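PDB 3A76: gamma-hexachlorocyclohexane dehydrochlorinase from Sphingomonas paucimobilis, which catalyses two successive dehydrochlorinations of the pollutant lindane (gamma-hexachlorocyclohexane), giving a tetrachlorocyclohexadiene by way of gamma-pentachlorocyclohexene. Local coordinates for residues Leu77-Asn81 and Asn82-Pro86; Phe164-Pro167 and Gly168-Phe171. All coordinates share one frame; numbering follows the deposited sequence.

Contact 1: residues Leu77-Asn81 and Asn82-Pro86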
# COMPACT_ATOMS: atom_id res chain seq x y z
N LEU B 77 -8.73 20.69 10.61
CA LEU B 77 -7.70 21.26 11.49
C LEU B 77 -8.08 21.17 12.96
O LEU B 77 -7.23 20.96 13.82
CB LEU B 77 -7.40 22.72 11.13
CG LEU B 77 -6.47 23.14 9.99
CD1 LEU B 77 -5.68 21.97 9.41
CD2 LEU B 77 -7.25 23.82 8.92
N ASP B 78 -9.37 21.32 13.23
CA ASP B 78 -9.92 21.18 14.57
C ASP B 78 -9.68 19.75 15.13
O ASP B 78 -9.14 19.58 16.22
CB ASP B 78 -11.40 21.60 14.49
CG ASP B 78 -12.17 21.42 15.79
OD1 ASP B 78 -13.41 21.60 15.71
OD2 ASP B 78 -11.60 21.10 16.86
N LEU B 79 -10.07 18.74 14.36
CA LEU B 79 -9.81 17.33 14.70
C LEU B 79 -8.30 17.01 14.85
O LEU B 79 -7.87 16.47 15.87
CB LEU B 79 -10.48 16.42 13.66
CG LEU B 79 -10.30 14.89 13.63
CD1 LEU B 79 -10.64 14.28 14.96
CD2 LEU B 79 -11.19 14.28 12.55
N ALA B 80 -7.50 17.36 13.84
CA ALA B 80 -6.06 17.17 13.89
C ALA B 80 -5.44 17.77 15.15
O ALA B 80 -4.92 17.04 15.99
CB ALA B 80 -5.41 17.75 12.66
N ASN B 81 -5.54 19.09 15.31
CA ASN B 81 -4.92 19.82 16.42
C ASN B 81 -5.40 19.45 17.81
O ASN B 81 -4.61 19.48 18.75
CB ASN B 81 -5.08 21.33 16.24
CG ASN B 81 -4.15 21.89 15.19
OD1 ASN B 81 -2.94 21.96 15.39
ND2 ASN B 81 -4.71 22.31 14.07
N ASN B 82 -6.67 19.10 17.95
CA ASN B 82 -7.25 18.91 19.29
C ASN B 82 -7.46 17.46 19.70
O ASN B 82 -7.66 17.16 20.89
CB ASN B 82 -8.55 19.72 19.46
CG ASN B 82 -8.34 21.23 19.26
OD1 ASN B 82 -7.39 21.82 19.80
ND2 ASN B 82 -9.23 21.85 18.49
N VAL B 83 -7.43 16.57 18.71
CA VAL B 83 -7.65 15.13 18.95
C VAL B 83 -6.50 14.27 18.40
O VAL B 83 -5.82 13.60 19.17
CB VAL B 83 -9.02 14.63 18.39
CG1 VAL B 83 -9.32 13.20 18.85
CG2 VAL B 83 -10.15 15.55 18.81
N LEU B 84 -6.29 14.28 17.08
CA LEU B 84 -5.35 13.32 16.47
C LEU B 84 -3.91 13.55 16.91
O LEU B 84 -3.28 12.63 17.45
CB LEU B 84 -5.47 13.28 14.94
CG LEU B 84 -6.82 12.80 14.37
CD1 LEU B 84 -6.75 12.70 12.85
CD2 LEU B 84 -7.29 11.49 15.00
N TRP B 85 -3.40 14.76 16.70
CA TRP B 85 -2.02 15.05 17.07
C TRP B 85 -1.75 14.90 18.56
O TRP B 85 -0.82 14.20 18.92
CB TRP B 85 -1.52 16.35 16.41
CG TRP B 85 -1.58 16.25 14.90
CD1 TRP B 85 -1.45 15.11 14.15
CD2 TRP B 85 -1.81 17.31 13.95
NE1 TRP B 85 -1.57 15.39 12.81
CE2 TRP B 85 -1.79 16.73 12.66
CE3 TRP B 85 -2.02 18.69 14.07
CZ2 TRP B 85 -1.98 17.48 11.49
CZ3 TRP B 85 -2.19 19.44 12.89
CH2 TRP B 85 -2.18 18.83 11.63
N PRO B 86 -2.59 15.48 19.44
CA PRO B 86 -2.38 15.21 20.88
C PRO B 86 -2.49 13.74 21.31
O PRO B 86 -1.90 13.37 22.31
CB PRO B 86 -3.47 16.03 21.57
CG PRO B 86 -3.89 17.05 20.57
CD PRO B 86 -3.71 16.41 19.22
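The carbonyl oxygen of Leu-79 is gripped by two backbone N-H groups, Val-83 N at 2.9 Å and Leu-84 N at 3.0 Å, which come to it from opposite faces of its plane; the bond from Leu-84 is the straighter. This fork marks the change from alpha-type to wider pi-type turns within helix 72-87. One residue on, Trp-85 N bonds to Ala-80 O (2.8 Å), five residues back. Pro-86 has no N-H to offer, so the helix kinks there, and the proline ring packs against the carbonyls of Ala-80 and Asn-81 instead. The wide turn brings one face of the Trp-85 indole against Ala-80, whose CB stands 3.4 Å from the centroid of the six-membered ring and almost on its normal, a CH-pi contact. A methyl is small enough to let the ring lie this close. Asn-81 OD1 sits in the ring plane, 3.6 Å from Trp-85 CZ3, with the amide perpendicular to the indole; its ND2 is held by Leu-77 O and Glu-49, while Trp-85 NE1 bonds to the carbonyl of Val-44. On the more exposed side, Asn-82 ND2 reaches Asp-78 OD2 (3.0 Å) on the anti side of the carboxylate, tilted 28° from its plane. Leu-79 turns inward, its CD1 lying against Val-83 CB and its CG 4.1 Å from Leu-84 CG, facing Trp-62 and Tyr-70. The buried indole is thus fixed by its face, edge and N-H, close to the inferred active-site residue Asp-45.

Contact 2: residues Phe164-Pro167 and Gly168-Phe171. With SPD (spermidine), chain D.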
# COMPACT_ATOMS: atom_id res chain seq x y z
N PHE B 164 7.23 0.65 19.24
CA PHE B 164 7.79 1.20 18.02
C PHE B 164 8.71 2.34 18.39
O PHE B 164 8.32 3.24 19.14
CB PHE B 164 6.68 1.71 17.11
CG PHE B 164 5.67 0.67 16.68
CD1 PHE B 164 4.32 0.85 16.92
CD2 PHE B 164 6.07 -0.48 16.02
CE1 PHE B 164 3.38 -0.10 16.51
CE2 PHE B 164 5.14 -1.43 15.62
CZ PHE B 164 3.79 -1.24 15.88
N ALA B 165 9.93 2.34 17.85
CA ALA B 165 10.95 3.32 18.24
C ALA B 165 12.01 3.46 17.17
O ALA B 165 12.24 2.53 16.42
CB ALA B 165 11.60 2.91 19.56
N PRO B 166 12.68 4.62 17.11
CA PRO B 166 13.73 4.76 16.09
C PRO B 166 14.89 3.79 16.34
O PRO B 166 15.07 3.32 17.48
CB PRO B 166 14.16 6.24 16.23
CG PRO B 166 13.03 6.91 16.96
CD PRO B 166 12.53 5.85 17.90
N PRO B 167 15.67 3.48 15.29
CA PRO B 167 16.71 2.43 15.35
C PRO B 167 17.75 2.57 16.48
O PRO B 167 18.28 1.56 16.96
CB PRO B 167 17.40 2.53 13.98
CG PRO B 167 17.02 3.84 13.44
CD PRO B 167 15.66 4.15 13.98
N GLY B 168 18.02 3.80 16.91
CA GLY B 168 18.94 4.04 18.01
C GLY B 168 18.42 3.71 19.41
O GLY B 168 19.22 3.61 20.33
N ILE B 169 17.10 3.57 19.58
CA ILE B 169 16.54 3.16 20.89
C ILE B 169 16.80 1.68 21.15
O ILE B 169 16.74 1.22 22.30
CB ILE B 169 15.04 3.56 21.06
CG1 ILE B 169 14.92 4.94 21.73
CG2 ILE B 169 14.31 2.60 21.99
CD1 ILE B 169 15.32 6.12 20.90
N HIS B 170 17.10 0.95 20.08
CA HIS B 170 17.86 -0.30 20.16
C HIS B 170 19.22 0.04 20.79
O HIS B 170 19.59 1.22 20.85
CB HIS B 170 18.05 -0.84 18.75
CG HIS B 170 18.23 -2.32 18.67
ND1 HIS B 170 19.41 -2.90 18.23
CD2 HIS B 170 17.39 -3.34 18.95
CE1 HIS B 170 19.28 -4.21 18.25
NE2 HIS B 170 18.06 -4.51 18.68
N PHE B 171 19.99 -0.95 21.23
CA PHE B 171 21.17 -0.70 22.09
C PHE B 171 20.99 0.43 23.14
O PHE B 171 21.86 1.29 23.32
CB PHE B 171 22.51 -0.60 21.33
CG PHE B 171 22.44 0.09 19.99
CD1 PHE B 171 22.56 -0.65 18.82
CD2 PHE B 171 22.29 1.47 19.89
CE1 PHE B 171 22.51 -0.03 17.57
CE2 PHE B 171 22.24 2.11 18.65
CZ PHE B 171 22.35 1.36 17.49
N1 SPD D . 20.96 2.32 12.95
C2 SPD D . 20.44 3.32 12.02
C3 SPD D . 20.32 2.75 10.61
C4 SPD D . 19.37 1.56 10.52
C5 SPD D . 18.76 1.54 9.13
N6 SPD D . 18.79 0.23 8.51
C7 SPD D . 17.54 -0.44 8.19
C8 SPD D . 17.59 -1.15 6.85
C9 SPD D . 16.58 -0.54 5.90
N10 SPD D . 16.53 -1.29 4.66
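A beta turn in the C-terminal tail, spanning Pro-166 to Ile-169, folds this segment back on itself. Its closing bond runs from Ile-169 N to Pro-166 O at 2.9 Å, the donor standing above the carbonyl plane. Pro-167 and Gly-168 hold the two corners: the proline ring already restricts phi to the value the first corner needs, and glycine fits readily at the exposed second. A weak bond from His-170 N to Pro-167 O, at 3.4 Å, continues the turn; His-170 CB also lies close to that oxygen. The Ile-169 side chain packs back on the start of the turn. Its CG2 branch, anti to the backbone N, meets Ala-165 CB at 3.7 Å, while CD1 at the end of the other branch runs beside the Pro-166 ring, 4.1 Å from CD. Outside the turn, a spermidine brushes Pro-167, with C2 lying 3.7 Å from CB, a carbon-to-carbon contact. The tail follows strand 143-158, and the Phe-164 backbone anchors it to Asn-119 of strand 107-120 and Ser-126 of strand 125-140. There it also meets strand 143-158 of a second subunit: Phe-164 stacks on Tyr-155 of that subunit, and Pro-167 packs on its Phe-156.

How the contacts relate
Following the chain from the N terminus, contact 1 comes first, on helix 72-87 just before strand 88-102, which carries His-93. Contact 2 opens only after the remaining strands, 107-120, 125-140 and 143-158, have been laid down. The two are therefore in series and neither nest nor cross; contact 1 is local to a helix and contact 2 closes a short turn in the tail. The centres of contact 1 and contact 2 are 27 Å apart, and they do not touch. Contact 1 joins its helix to helix 49-53 and to strands 60-64 and 68-71 at one side of the fold, whereas contact 2 shapes the tail that reaches onto a second subunit of the trimer.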